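Local coordinates for uncharacterized protein conserved in bacteria (Streptococcus suis, PDB 4FZ4), which probably binds glycosaminoglycans and, as a surface antigen, mediates attachment of this pathogenic bacterium to host cells, at residues E114-A119 / D131-E136; A108-D113 / R127-R132; K14-E19 / D51-A56; M3-E8 / K64-V69. All coordinates share one frame; numbering follows the deposited sequence.

Interaction 1: E114-A119 / D131-E136; sequences EGKSIA and DREASE
Lys116 and Glu133 form a salt bridge within a helix-loop-helix unit, between its loop and its second helix, in which the loop after helix 100-110 turns back towards helix 123-152. It is a worked example of how a long, flexible side chain can bridge two backbones that stay apart. The Lys116 chain bends twice, at chi2 (69°) and again at chi4 (-61°), and the second bend carries NZ towards the helix. Glu133 answers with a fully extended chain, its CG on the far side of CB from the backbone N, and comes from the opposite direction. Only the charged ends meet, with Lys116 NZ 3.6 Å from Glu133 OE1. This same OE1 is hydrogen-bonded to His109 ND1, so one carboxylate oxygen serves both the loop and the end of the preceding helix, which probably steadies its negative charge at this surface site. Further along, the loop tightens into an ST turn. Ser117 OG, which is also hydrogen-bonded to Tyr37 OH on helix 36-55, accepts from Ala119 N at 3.1 Å, with an N-H...O angle of 156°.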
loop_
_atom_site.group_PDB
_atom_site.type_symbol
_atom_site.label_atom_id
_atom_site.label_comp_id
_atom_site.label_asym_id
_atom_site.label_seq_id
_atom_site.Cartn_x
_atom_site.Cartn_y
_atom_site.Cartn_z
ATOM N N GLU A 114 -14.902 -5.348 -3.176
ATOM C CA GLU A 114 -14.938 -6.609 -3.904
ATOM C C GLU A 114 -15.155 -6.230 -5.362
ATOM O O GLU A 114 -16.068 -5.469 -5.691
ATOM C CB GLU A 114 -16.075 -7.499 -3.392
ATOM C CG GLU A 114 -15.976 -8.985 -3.799
ATOM C CD GLU A 114 -16.378 -9.246 -5.232
ATOM O OE1 GLU A 114 -17.449 -8.752 -5.647
ATOM O OE2 GLU A 114 -15.633 -9.956 -5.943
ATOM N N GLY A 115 -14.302 -6.753 -6.232
ATOM C CA GLY A 115 -14.395 -6.424 -7.643
ATOM C C GLY A 115 -13.313 -5.412 -7.969
ATOM O O GLY A 115 -12.358 -5.730 -8.676
ATOM N N LYS A 116 -13.449 -4.202 -7.429
ATOM C CA LYS A 116 -12.481 -3.130 -7.656
ATOM C C LYS A 116 -11.462 -3.012 -6.521
ATOM O O LYS A 116 -11.544 -2.097 -5.696
ATOM C CB LYS A 116 -13.211 -1.786 -7.834
ATOM C CG LYS A 116 -12.295 -0.551 -7.938
ATOM C CD LYS A 116 -11.486 -0.521 -9.236
ATOM C CE LYS A 116 -10.426 0.595 -9.235
ATOM N NZ LYS A 116 -10.952 2.002 -9.117
ATOM N N SER A 117 -10.513 -3.943 -6.473
ATOM C CA SER A 117 -9.459 -3.930 -5.457
ATOM C C SER A 117 -8.197 -4.525 -6.060
ATOM O O SER A 117 -8.239 -5.122 -7.133
ATOM C CB SER A 117 -9.852 -4.761 -4.240
ATOM O OG SER A 117 -9.739 -6.143 -4.525
ATOM N N ILE A 118 -7.068 -4.365 -5.380
ATOM C CA ILE A 118 -5.827 -4.926 -5.886
ATOM C C ILE A 118 -5.654 -6.342 -5.363
ATOM O O ILE A 118 -4.541 -6.858 -5.316
ATOM C CB ILE A 118 -4.595 -4.092 -5.470
ATOM C CG1 ILE A 118 -4.499 -4.015 -3.941
ATOM C CG2 ILE A 118 -4.673 -2.701 -6.106
ATOM C CD1 ILE A 118 -3.248 -3.299 -3.444
ATOM N N ALA A 119 -6.758 -6.966 -4.962
ATOM C CA ALA A 119 -6.698 -8.336 -4.459
ATOM C C ALA A 119 -6.463 -9.265 -5.650
ATOM O O ALA A 119 -5.842 -10.315 -5.527
ATOM C CB ALA A 119 -8.009 -8.701 -3.754
ATOM N N ASP A 131 1.263 3.117 -9.007
ATOM C CA ASP A 131 2.124 4.231 -9.384
ATOM C C ASP A 131 1.390 5.266 -10.213
ATOM O O ASP A 131 1.835 6.403 -10.328
ATOM C CB ASP A 131 3.356 3.744 -10.154
ATOM C CG ASP A 131 4.377 3.051 -9.254
ATOM O OD1 ASP A 131 4.384 3.315 -8.033
ATOM O OD2 ASP A 131 5.190 2.255 -9.771
ATOM N N ARG A 132 0.262 4.875 -10.787
ATOM C CA ARG A 132 -0.498 5.799 -11.604
ATOM C C ARG A 132 -1.824 6.211 -11.006
ATOM O O ARG A 132 -1.886 7.165 -10.242
ATOM C CB ARG A 132 -0.715 5.209 -12.997
ATOM C CG ARG A 132 0.536 5.244 -13.843
ATOM C CD ARG A 132 0.290 4.669 -15.220
ATOM N NE ARG A 132 1.407 4.952 -16.116
ATOM C CZ ARG A 132 1.695 6.157 -16.602
ATOM N NH1 ARG A 132 0.945 7.206 -16.285
ATOM N NH2 ARG A 132 2.741 6.310 -17.401
ATOM N N GLU A 133 -2.889 5.495 -11.340
ATOM C CA GLU A 133 -4.199 5.863 -10.833
ATOM C C GLU A 133 -4.219 6.232 -9.346
ATOM O O GLU A 133 -4.635 7.325 -8.984
ATOM C CB GLU A 133 -5.214 4.755 -11.105
ATOM C CG GLU A 133 -6.634 5.203 -10.779
ATOM C CD GLU A 133 -7.674 4.136 -11.009
ATOM O OE1 GLU A 133 -8.855 4.412 -10.719
ATOM O OE2 GLU A 133 -7.318 3.030 -11.468
ATOM N N ALA A 134 -3.766 5.330 -8.485
ATOM C CA ALA A 134 -3.764 5.603 -7.053
ATOM C C ALA A 134 -2.897 6.807 -6.635
ATOM O O ALA A 134 -3.360 7.672 -5.885
ATOM C CB ALA A 134 -3.329 4.359 -6.293
ATOM N N SER A 135 -1.656 6.874 -7.115
ATOM C CA SER A 135 -0.778 7.978 -6.737
ATOM C C SER A 135 -1.277 9.314 -7.249
ATOM O O SER A 135 -1.142 10.336 -6.570
ATOM C CB SER A 135 0.650 7.734 -7.230
ATOM O OG SER A 135 1.201 6.610 -6.568
ATOM N N GLU A 136 -1.852 9.302 -8.448
ATOM C CA GLU A 136 -2.394 10.515 -9.041
ATOM C C GLU A 136 -3.483 11.076 -8.131
ATOM O O GLU A 136 -3.438 12.234 -7.737
ATOM C CB GLU A 136 -3.014 10.216 -10.411
ATOM C CG GLU A 136 -2.098 9.513 -11.401
ATOM C CD GLU A 136 -1.191 10.462 -12.143
ATOM O OE1 GLU A 136 -0.741 11.450 -11.529
ATOM O OE2 GLU A 136 -0.919 10.208 -13.338
#

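Interaction 2: A108-D113 / R127-R132; sequences AHLKQD and RDYVDR
With chi1 at 161°, Tyr129 sends its ring out from helix 123-152 towards His109, while Gln112, bent at chi2 (-72°), curls its amide back over the chain that follows helix 100-110. The two side chains converge on the same piece of backbone. Here a general device is at work: a tyrosine hydroxyl reaches across from one helix to bond a main-chain carbonyl near the end of another. Tyr129 OH donates to His109 O at 2.6 Å, a short bond. It comes in at a C=O...O angle of 143° and lies a little tilted from the carbonyl plane, and the carbonyl oxygen in turn sits at the edge of the ring. The hydroxyl also rests against the main chain of the next residue, 3.5 Å from Leu110 CA. Gln112 NE2 donates to Leu110 O at 2.9 Å, with the acceptor nearly in the amide plane, and Gln112 OE1 accepts from Ile118 N. Both ends of this buried amide are therefore bonded, which fixes its rotation. Among its neighbours the contact is well enclosed: Gln112 packs on Ile86 of helix 66-95 and on Tyr37, Gln38 and Leu41 of helix 36-55, whereas Tyr129 touches Ile118 and Gln121 of the connecting loop and Ala134 on its own helix.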
loop_
_atom_site.group_PDB
_atom_site.type_symbol
_atom_site.label_atom_id
_atom_site.label_comp_id
_atom_site.label_asym_id
_atom_site.label_seq_id
_atom_site.Cartn_x
_atom_site.Cartn_y
_atom_site.Cartn_z
ATOM N N ALA A 108 -13.594 7.069 -6.301
ATOM C CA ALA A 108 -13.287 6.750 -7.685
ATOM C C ALA A 108 -11.951 6.045 -7.918
ATOM O O ALA A 108 -11.859 5.185 -8.780
ATOM C CB ALA A 108 -13.328 8.029 -8.515
ATOM N N HIS A 109 -10.926 6.384 -7.141
ATOM C CA HIS A 109 -9.604 5.826 -7.393
ATOM C C HIS A 109 -8.871 5.032 -6.323
ATOM O O HIS A 109 -7.935 4.307 -6.649
ATOM C CB HIS A 109 -8.674 6.955 -7.842
ATOM C CG HIS A 109 -9.202 7.763 -8.985
ATOM N ND1 HIS A 109 -9.400 7.235 -10.244
ATOM C CD2 HIS A 109 -9.539 9.073 -9.070
ATOM C CE1 HIS A 109 -9.833 8.186 -11.054
ATOM N NE2 HIS A 109 -9.926 9.311 -10.366
ATOM N N LEU A 110 -9.265 5.153 -5.061
ATOM C CA LEU A 110 -8.542 4.439 -4.017
ATOM C C LEU A 110 -9.347 3.427 -3.229
ATOM O O LEU A 110 -8.834 2.361 -2.892
ATOM C CB LEU A 110 -7.898 5.447 -3.054
ATOM C CG LEU A 110 -6.982 6.482 -3.729
ATOM C CD1 LEU A 110 -6.909 7.752 -2.894
ATOM C CD2 LEU A 110 -5.612 5.881 -3.959
ATOM N N LYS A 111 -10.598 3.754 -2.930
ATOM C CA LYS A 111 -11.439 2.846 -2.157
ATOM C C LYS A 111 -11.386 1.432 -2.711
ATOM O O LYS A 111 -11.595 1.221 -3.899
ATOM C CB LYS A 111 -12.891 3.330 -2.128
ATOM C CG LYS A 111 -13.790 2.441 -1.289
ATOM C CD LYS A 111 -15.216 2.961 -1.192
ATOM C CE LYS A 111 -16.059 2.008 -0.349
ATOM N NZ LYS A 111 -17.452 2.487 -0.148
ATOM N N GLN A 112 -11.103 0.477 -1.831
ATOM C CA GLN A 112 -11.014 -0.934 -2.190
ATOM C C GLN A 112 -12.344 -1.629 -1.897
ATOM O O GLN A 112 -12.891 -1.498 -0.798
ATOM C CB GLN A 112 -9.902 -1.615 -1.383
ATOM C CG GLN A 112 -8.525 -0.991 -1.551
ATOM C CD GLN A 112 -7.916 -1.278 -2.903
ATOM O OE1 GLN A 112 -7.687 -2.435 -3.261
ATOM N NE2 GLN A 112 -7.647 -0.225 -3.669
ATOM N N ASP A 113 -12.848 -2.373 -2.879
ATOM C CA ASP A 113 -14.118 -3.094 -2.751
ATOM C C ASP A 113 -14.070 -4.383 -3.553
ATOM O O ASP A 113 -13.286 -4.505 -4.498
ATOM C CB ASP A 113 -15.279 -2.232 -3.264
ATOM C CG ASP A 113 -15.979 -1.460 -2.153
ATOM O OD1 ASP A 113 -16.759 -0.537 -2.476
ATOM O OD2 ASP A 113 -15.763 -1.776 -0.960
ATOM N N ARG A 127 1.622 -2.670 -10.048
ATOM C CA ARG A 127 2.392 -1.433 -9.945
ATOM C C ARG A 127 1.778 -0.303 -10.761
ATOM O O ARG A 127 1.811 0.863 -10.355
ATOM C CB ARG A 127 3.860 -1.641 -10.358
ATOM C CG ARG A 127 4.110 -2.583 -11.523
ATOM C CD ARG A 127 5.597 -2.556 -11.924
ATOM N NE ARG A 127 5.983 -3.714 -12.737
ATOM C CZ ARG A 127 6.351 -4.896 -12.242
ATOM N NH1 ARG A 127 6.395 -5.085 -10.925
ATOM N NH2 ARG A 127 6.652 -5.899 -13.063
ATOM N N ASP A 128 1.202 -0.650 -11.903
ATOM C CA ASP A 128 0.584 0.346 -12.771
ATOM C C ASP A 128 -0.495 1.139 -12.021
ATOM O O ASP A 128 -0.424 2.371 -11.925
ATOM C CB ASP A 128 -0.026 -0.349 -13.989
ATOM C CG ASP A 128 -0.421 0.625 -15.082
ATOM O OD1 ASP A 128 -1.316 1.467 -14.849
ATOM O OD2 ASP A 128 0.171 0.543 -16.177
ATOM N N TYR A 129 -1.488 0.428 -11.492
ATOM C CA TYR A 129 -2.579 1.064 -10.760
ATOM C C TYR A 129 -2.078 1.878 -9.580
ATOM O O TYR A 129 -2.611 2.943 -9.289
ATOM C CB TYR A 129 -3.578 0.026 -10.236
ATOM C CG TYR A 129 -4.441 0.569 -9.110
ATOM C CD1 TYR A 129 -5.523 1.416 -9.370
ATOM C CD2 TYR A 129 -4.139 0.274 -7.780
ATOM C CE1 TYR A 129 -6.282 1.962 -8.325
ATOM C CE2 TYR A 129 -4.881 0.804 -6.736
ATOM C CZ TYR A 129 -5.953 1.653 -7.010
ATOM O OH TYR A 129 -6.668 2.202 -5.963
ATOM N N VAL A 130 -1.063 1.367 -8.891
ATOM C CA VAL A 130 -0.535 2.073 -7.731
ATOM C C VAL A 130 0.316 3.287 -8.092
ATOM O O VAL A 130 0.119 4.371 -7.546
ATOM C CB VAL A 130 0.309 1.141 -6.851
ATOM C CG1 VAL A 130 0.823 1.908 -5.627
ATOM C CG2 VAL A 130 -0.519 -0.067 -6.431
ATOM N N ASP A 131 1.263 3.117 -9.007
ATOM C CA ASP A 131 2.124 4.231 -9.384
ATOM C C ASP A 131 1.390 5.266 -10.213
ATOM O O ASP A 131 1.835 6.403 -10.328
ATOM C CB ASP A 131 3.356 3.744 -10.154
ATOM C CG ASP A 131 4.377 3.051 -9.254
ATOM O OD1 ASP A 131 4.384 3.315 -8.033
ATOM O OD2 ASP A 131 5.190 2.255 -9.771
ATOM N N ARG A 132 0.262 4.875 -10.787
ATOM C CA ARG A 132 -0.498 5.799 -11.604
ATOM C C ARG A 132 -1.824 6.211 -11.006
ATOM O O ARG A 132 -1.886 7.165 -10.242
ATOM C CB ARG A 132 -0.715 5.209 -12.997
ATOM C CG ARG A 132 0.536 5.244 -13.843
ATOM C CD ARG A 132 0.290 4.669 -15.220
ATOM N NE ARG A 132 1.407 4.952 -16.116
ATOM C CZ ARG A 132 1.695 6.157 -16.602
ATOM N NH1 ARG A 132 0.945 7.206 -16.285
ATOM N NH2 ARG A 132 2.741 6.310 -17.401
#

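Interaction 3: K14-E19 / D51-A56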
loop_
_atom_site.group_PDB
_atom_site.type_symbol
_atom_site.label_atom_id
_atom_site.label_comp_id
_atom_site.label_asym_id
_atom_site.label_seq_id
_atom_site.Cartn_x
_atom_site.Cartn_y
_atom_site.Cartn_z
ATOM N N LYS A 14 14.726 -5.890 3.633
ATOM C CA LYS A 14 15.066 -4.770 4.495
ATOM C C LYS A 14 14.366 -3.496 4.040
ATOM O O LYS A 14 14.011 -2.651 4.860
ATOM C CB LYS A 14 16.586 -4.562 4.523
ATOM C CG LYS A 14 17.351 -5.723 5.164
ATOM C CD LYS A 14 18.851 -5.440 5.250
ATOM C CE LYS A 14 19.601 -6.546 5.994
ATOM N NZ LYS A 14 19.575 -7.857 5.281
ATOM N N GLU A 15 14.165 -3.347 2.738
ATOM C CA GLU A 15 13.473 -2.162 2.259
ATOM C C GLU A 15 12.025 -2.284 2.738
ATOM O O GLU A 15 11.406 -1.302 3.154
ATOM C CB GLU A 15 13.503 -2.085 0.735
ATOM C CG GLU A 15 13.221 -0.687 0.199
ATOM C CD GLU A 15 12.866 -0.672 -1.284
ATOM O OE1 GLU A 15 13.536 -1.382 -2.072
ATOM O OE2 GLU A 15 11.922 0.059 -1.660
ATOM N N LEU A 16 11.494 -3.500 2.696
ATOM C CA LEU A 16 10.119 -3.733 3.140
ATOM C C LEU A 16 9.991 -3.527 4.638
ATOM O O LEU A 16 8.928 -3.134 5.129
ATOM C CB LEU A 16 9.676 -5.145 2.793
ATOM C CG LEU A 16 9.513 -5.408 1.302
ATOM C CD1 LEU A 16 9.479 -6.909 1.075
ATOM C CD2 LEU A 16 8.232 -4.742 0.789
ATOM N N GLU A 17 11.074 -3.806 5.361
ATOM C CA GLU A 17 11.089 -3.632 6.812
ATOM C C GLU A 17 10.998 -2.148 7.126
ATOM O O GLU A 17 10.309 -1.738 8.060
ATOM C CB GLU A 17 12.381 -4.195 7.415
ATOM C CG GLU A 17 12.549 -5.698 7.263
ATOM C CD GLU A 17 13.809 -6.214 7.936
ATOM O OE1 GLU A 17 14.897 -5.650 7.684
ATOM O OE2 GLU A 17 13.713 -7.188 8.709
ATOM N N LYS A 18 11.704 -1.348 6.336
ATOM C CA LYS A 18 11.710 0.096 6.513
ATOM C C LYS A 18 10.329 0.638 6.168
ATOM O O LYS A 18 9.789 1.483 6.881
ATOM C CB LYS A 18 12.774 0.727 5.613
ATOM C CG LYS A 18 12.822 2.244 5.672
ATOM C CD LYS A 18 14.143 2.785 5.147
ATOM C CE LYS A 18 15.307 2.340 6.036
ATOM N NZ LYS A 18 16.635 2.890 5.622
ATOM N N GLU A 19 9.757 0.128 5.082
ATOM C CA GLU A 19 8.434 0.541 4.633
ATOM C C GLU A 19 7.372 0.256 5.682
ATOM O O GLU A 19 6.526 1.107 5.973
ATOM C CB GLU A 19 8.068 -0.179 3.337
ATOM C CG GLU A 19 8.912 0.208 2.139
ATOM C CD GLU A 19 8.714 1.655 1.730
ATOM O OE1 GLU A 19 9.243 2.052 0.669
ATOM O OE2 GLU A 19 8.032 2.395 2.467
ATOM N N ASP A 51 5.331 -13.640 5.905
ATOM C CA ASP A 51 5.773 -15.007 5.637
ATOM C C ASP A 51 6.789 -15.032 4.503
ATOM O O ASP A 51 7.864 -15.615 4.640
ATOM C CB ASP A 51 4.578 -15.889 5.282
ATOM C CG ASP A 51 3.554 -15.955 6.400
ATOM O OD1 ASP A 51 2.531 -16.647 6.231
ATOM O OD2 ASP A 51 3.772 -15.312 7.450
ATOM N N ASN A 52 6.452 -14.385 3.388
ATOM C CA ASN A 52 7.349 -14.340 2.234
ATOM C C ASN A 52 8.713 -13.760 2.533
ATOM O O ASN A 52 9.715 -14.215 1.970
ATOM C CB ASN A 52 6.732 -13.546 1.082
ATOM C CG ASN A 52 5.954 -14.419 0.137
ATOM O OD1 ASN A 52 6.518 -15.294 -0.515
ATOM N ND2 ASN A 52 4.649 -14.195 0.059
ATOM N N MET A 53 8.781 -12.748 3.395
ATOM C CA MET A 53 10.091 -12.181 3.693
ATOM C C MET A 53 10.862 -12.995 4.723
ATOM O O MET A 53 12.087 -12.957 4.746
ATOM C CB MET A 53 9.996 -10.693 4.087
ATOM C CG MET A 53 8.926 -10.302 5.086
ATOM S SD MET A 53 8.427 -8.551 4.838
ATOM C CE MET A 53 9.842 -7.688 5.433
ATOM N N ASP A 54 10.158 -13.753 5.559
ATOM C CA ASP A 54 10.843 -14.597 6.531
ATOM C C ASP A 54 11.539 -15.668 5.705
ATOM O O ASP A 54 12.696 -16.020 5.952
ATOM C CB ASP A 54 9.856 -15.264 7.494
ATOM C CG ASP A 54 9.254 -14.288 8.497
ATOM O OD1 ASP A 54 9.786 -13.159 8.646
ATOM O OD2 ASP A 54 8.254 -14.660 9.149
ATOM N N TYR A 55 10.808 -16.169 4.708
ATOM C CA TYR A 55 11.292 -17.198 3.795
ATOM C C TYR A 55 12.453 -16.683 2.959
ATOM O O TYR A 55 13.430 -17.397 2.741
ATOM C CB TYR A 55 10.171 -17.639 2.853
ATOM C CG TYR A 55 10.519 -18.847 1.998
ATOM C CD1 TYR A 55 10.080 -20.124 2.349
ATOM C CD2 TYR A 55 11.305 -18.716 0.853
ATOM C CE1 TYR A 55 10.412 -21.238 1.584
ATOM C CE2 TYR A 55 11.646 -19.822 0.085
ATOM C CZ TYR A 55 11.196 -21.080 0.453
ATOM O OH TYR A 55 11.526 -22.183 -0.306
ATOM N N ALA A 56 12.343 -15.444 2.483
ATOM C CA ALA A 56 13.396 -14.855 1.657
ATOM C C ALA A 56 14.699 -14.728 2.440
ATOM O O ALA A 56 15.750 -14.417 1.873
ATOM C CB ALA A 56 12.953 -13.488 1.136
#
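No ring or amide takes part where Leu16 and Glu17 meet Met53. The one flat group on these three residues, the Glu17 carboxylate, has neither a face nor an edge against the methionine, since Glu17 CD lies 4.9 Å from Met53 CE. The contact is instead aliphatic, joining helix 3-23 to helix 36-55, whose contacting segments run in broadly opposite senses in this all-helical fold. It illustrates how one methionine can reach from one helix to the next. The nearest CA atoms, those of Leu16 and Met53, are 8.5 Å apart, and the unbranched thioether covers a little over half of that distance. Its chi1 of 46° sets CG between the backbone N and the carbonyl carbon, the crowded position, and a bend at chi3 (-72°) then turns the methyl group towards the partner helix. Leu16 CB faces the helix that carries Met53, with Met53 SD 4.2 Å from Leu16 CB. Beyond this pair, Leu16 continues onto Ile80 of helix 66-95, and Met53 also touches Val13, one turn before Glu17. The exposed Glu17 contributes its aliphatic part, its chain crossing that of Met53 obliquely while the acid group extends outward. At the point of closest approach Met53 CE sits against two carbons of helix 3-23, Leu16 CB at 3.7 Å and Glu17 CG at 3.8 Å.

Interaction 4: M3-E8 / K64-V69; sequences MAKVEE and KFFHKV
A cation-pi contact between Lys5 and Phe66 joins the first turn of helix 3-23 to the first turn of helix 66-95. The case shows how a lysine can use its whole length on an aromatic ring, with methylenes and ammonium both engaged. Lys5 leaves its helix with CG opposite the backbone N (chi1 172°) and stays extended to the end, passing over one face of the Phe66 ring in the direction contrary to that in which the phenylalanine reaches out. The chain comes in from beyond the CZ corner, at the height of the face, with Lys5 CG 3.6 Å from Phe66 CZ. Further on, Lys5 CE stands 3.4 Å from the centroid of the Phe66 ring, almost on the ring normal, as a CH-pi contact. Lys5 NZ then lies 4.2 Å from that centroid, 11° off the normal. The ammonium also donates to Ala61 O, so the aromatic face and a main-chain carbonyl share in holding it. Val6 meets the same ring differently: it crosses at about a right angle, and its CG1 touches Phe66 CE1 at 4.2 Å from the edge. Lys5 O lies in the ring plane at the edge as well. The loop leading from helix 36-55 to helix 66-95 completes the setting, with Ala61 against Val6 and Met59 against Phe66, while Val69 turns to Asn52 and Tyr55 on helix 36-55.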
loop_
_atom_site.group_PDB
_atom_site.type_symbol
_atom_site.label_atom_id
_atom_site.label_comp_id
_atom_site.label_asym_id
_atom_site.label_seq_id
_atom_site.Cartn_x
_atom_site.Cartn_y
_atom_site.Cartn_z
ATOM N N MET A 3 25.804 -14.647 -5.478
ATOM C CA MET A 3 25.715 -14.110 -4.131
ATOM C C MET A 3 25.071 -12.736 -4.264
ATOM O O MET A 3 24.330 -12.291 -3.387
ATOM C CB MET A 3 27.112 -13.976 -3.525
ATOM C CG MET A 3 28.113 -15.014 -4.027
ATOM S SD MET A 3 27.478 -16.704 -4.006
ATOM C CE MET A 3 28.542 -17.485 -5.226
ATOM N N ALA A 4 25.359 -12.074 -5.379
ATOM C CA ALA A 4 24.812 -10.753 -5.655
ATOM C C ALA A 4 23.306 -10.883 -5.844
ATOM O O ALA A 4 22.560 -9.909 -5.715
ATOM C CB ALA A 4 25.454 -10.177 -6.911
ATOM N N LYS A 5 22.878 -12.104 -6.143
ATOM C CA LYS A 5 21.472 -12.427 -6.363
ATOM C C LYS A 5 20.683 -12.506 -5.055
ATOM O O LYS A 5 19.615 -11.905 -4.934
ATOM C CB LYS A 5 21.368 -13.761 -7.115
ATOM C CG LYS A 5 19.960 -14.331 -7.243
ATOM C CD LYS A 5 20.004 -15.746 -7.818
ATOM C CE LYS A 5 18.626 -16.393 -7.853
ATOM N NZ LYS A 5 18.675 -17.792 -8.372
ATOM N N VAL A 6 21.209 -13.249 -4.082
ATOM C CA VAL A 6 20.536 -13.415 -2.795
ATOM C C VAL A 6 20.515 -12.143 -1.948
ATOM O O VAL A 6 19.535 -11.872 -1.251
ATOM C CB VAL A 6 21.184 -14.541 -1.956
ATOM C CG1 VAL A 6 21.046 -15.880 -2.674
ATOM C CG2 VAL A 6 22.645 -14.217 -1.689
ATOM N N GLU A 7 21.596 -11.372 -1.993
ATOM C CA GLU A 7 21.655 -10.138 -1.225
ATOM C C GLU A 7 20.668 -9.155 -1.818
ATOM O O GLU A 7 20.077 -8.340 -1.107
ATOM C CB GLU A 7 23.064 -9.558 -1.249
ATOM C CG GLU A 7 23.940 -10.096 -0.136
ATOM C CD GLU A 7 23.334 -9.859 1.238
ATOM O OE1 GLU A 7 23.021 -8.691 1.554
ATOM O OE2 GLU A 7 23.168 -10.838 2.001
ATOM N N GLU A 8 20.497 -9.249 -3.130
ATOM C CA GLU A 8 19.563 -8.399 -3.847
ATOM C C GLU A 8 18.218 -8.559 -3.138
ATOM O O GLU A 8 17.433 -7.617 -3.025
ATOM C CB GLU A 8 19.457 -8.880 -5.292
ATOM C CG GLU A 8 18.731 -7.943 -6.230
ATOM C CD GLU A 8 18.517 -8.564 -7.600
ATOM O OE1 GLU A 8 18.238 -7.809 -8.561
ATOM O OE2 GLU A 8 18.620 -9.808 -7.713
ATOM N N LYS A 64 13.631 -23.228 -5.998
ATOM C CA LYS A 64 12.776 -23.385 -7.167
ATOM C C LYS A 64 11.805 -22.229 -7.240
ATOM O O LYS A 64 11.505 -21.709 -8.313
ATOM C CB LYS A 64 11.987 -24.691 -7.095
ATOM C CG LYS A 64 11.054 -24.891 -8.281
ATOM C CD LYS A 64 10.344 -26.233 -8.226
ATOM C CE LYS A 64 9.570 -26.499 -9.512
ATOM N NZ LYS A 64 8.490 -25.500 -9.743
ATOM N N PHE A 65 11.325 -21.827 -6.072
ATOM C CA PHE A 65 10.371 -20.745 -5.967
ATOM C C PHE A 65 11.019 -19.409 -5.628
ATOM O O PHE A 65 10.357 -18.493 -5.147
ATOM C CB PHE A 65 9.347 -21.126 -4.926
ATOM C CG PHE A 65 8.643 -22.410 -5.234
ATOM C CD1 PHE A 65 7.639 -22.454 -6.201
ATOM C CD2 PHE A 65 8.981 -23.581 -4.564
ATOM C CE1 PHE A 65 6.984 -23.640 -6.495
ATOM C CE2 PHE A 65 8.328 -24.782 -4.851
ATOM C CZ PHE A 65 7.327 -24.810 -5.818
ATOM N N PHE A 66 12.312 -19.298 -5.905
ATOM C CA PHE A 66 13.059 -18.075 -5.632
ATOM C C PHE A 66 12.404 -16.877 -6.326
ATOM O O PHE A 66 12.219 -15.821 -5.725
ATOM C CB PHE A 66 14.506 -18.239 -6.115
ATOM C CG PHE A 66 15.419 -17.100 -5.732
ATOM C CD1 PHE A 66 16.471 -17.306 -4.846
ATOM C CD2 PHE A 66 15.241 -15.830 -6.272
ATOM C CE1 PHE A 66 17.334 -16.264 -4.502
ATOM C CE2 PHE A 66 16.096 -14.777 -5.937
ATOM C CZ PHE A 66 17.144 -14.995 -5.052
ATOM N N HIS A 67 12.060 -17.052 -7.597
ATOM C CA HIS A 67 11.436 -16.001 -8.386
ATOM C C HIS A 67 10.023 -15.701 -7.876
ATOM O O HIS A 67 9.619 -14.543 -7.783
ATOM C CB HIS A 67 11.383 -16.423 -9.861
ATOM C CG HIS A 67 10.603 -17.680 -10.102
ATOM N ND1 HIS A 67 11.074 -18.929 -9.755
ATOM C CD2 HIS A 67 9.364 -17.876 -10.616
ATOM C CE1 HIS A 67 10.159 -19.838 -10.042
ATOM N NE2 HIS A 67 9.111 -19.225 -10.565
ATOM N N LYS A 68 9.273 -16.749 -7.557
ATOM C CA LYS A 68 7.916 -16.582 -7.052
ATOM C C LYS A 68 7.919 -15.760 -5.767
ATOM O O LYS A 68 7.147 -14.808 -5.624
ATOM C CB LYS A 68 7.281 -17.946 -6.785
ATOM C CG LYS A 68 6.868 -18.690 -8.048
ATOM C CD LYS A 68 5.774 -17.927 -8.782
ATOM C CE LYS A 68 5.471 -18.547 -10.128
ATOM N NZ LYS A 68 4.462 -17.745 -10.877
ATOM N N VAL A 69 8.787 -16.134 -4.832
ATOM C CA VAL A 69 8.887 -15.422 -3.567
ATOM C C VAL A 69 9.303 -13.974 -3.802
ATOM O O VAL A 69 8.830 -13.068 -3.111
ATOM C CB VAL A 69 9.897 -16.116 -2.605
ATOM C CG1 VAL A 69 10.197 -15.215 -1.413
ATOM C CG2 VAL A 69 9.311 -17.439 -2.109
#

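Overall arrangement
From the N terminus, helix 3-23 opens interaction 4, and further along the same helix opens interaction 3. Interaction 3 closes first, on the end of helix 36-55, so it is nested within the larger loop that interaction 4 closes at the start of helix 66-95. Their centres are about 13 Å apart, and the two touch through the end of helix 36-55 and the start of helix 66-95. The C-terminal third follows in series: interactions 2 and 1 open in turn at 108-113 and 114-119 and close in the same order on helix 123-152, crossing and sharing Asp131 and Arg132. Interactions 1 and 3 lie on opposite sides of the chain's centre, their centres about 22 Å apart.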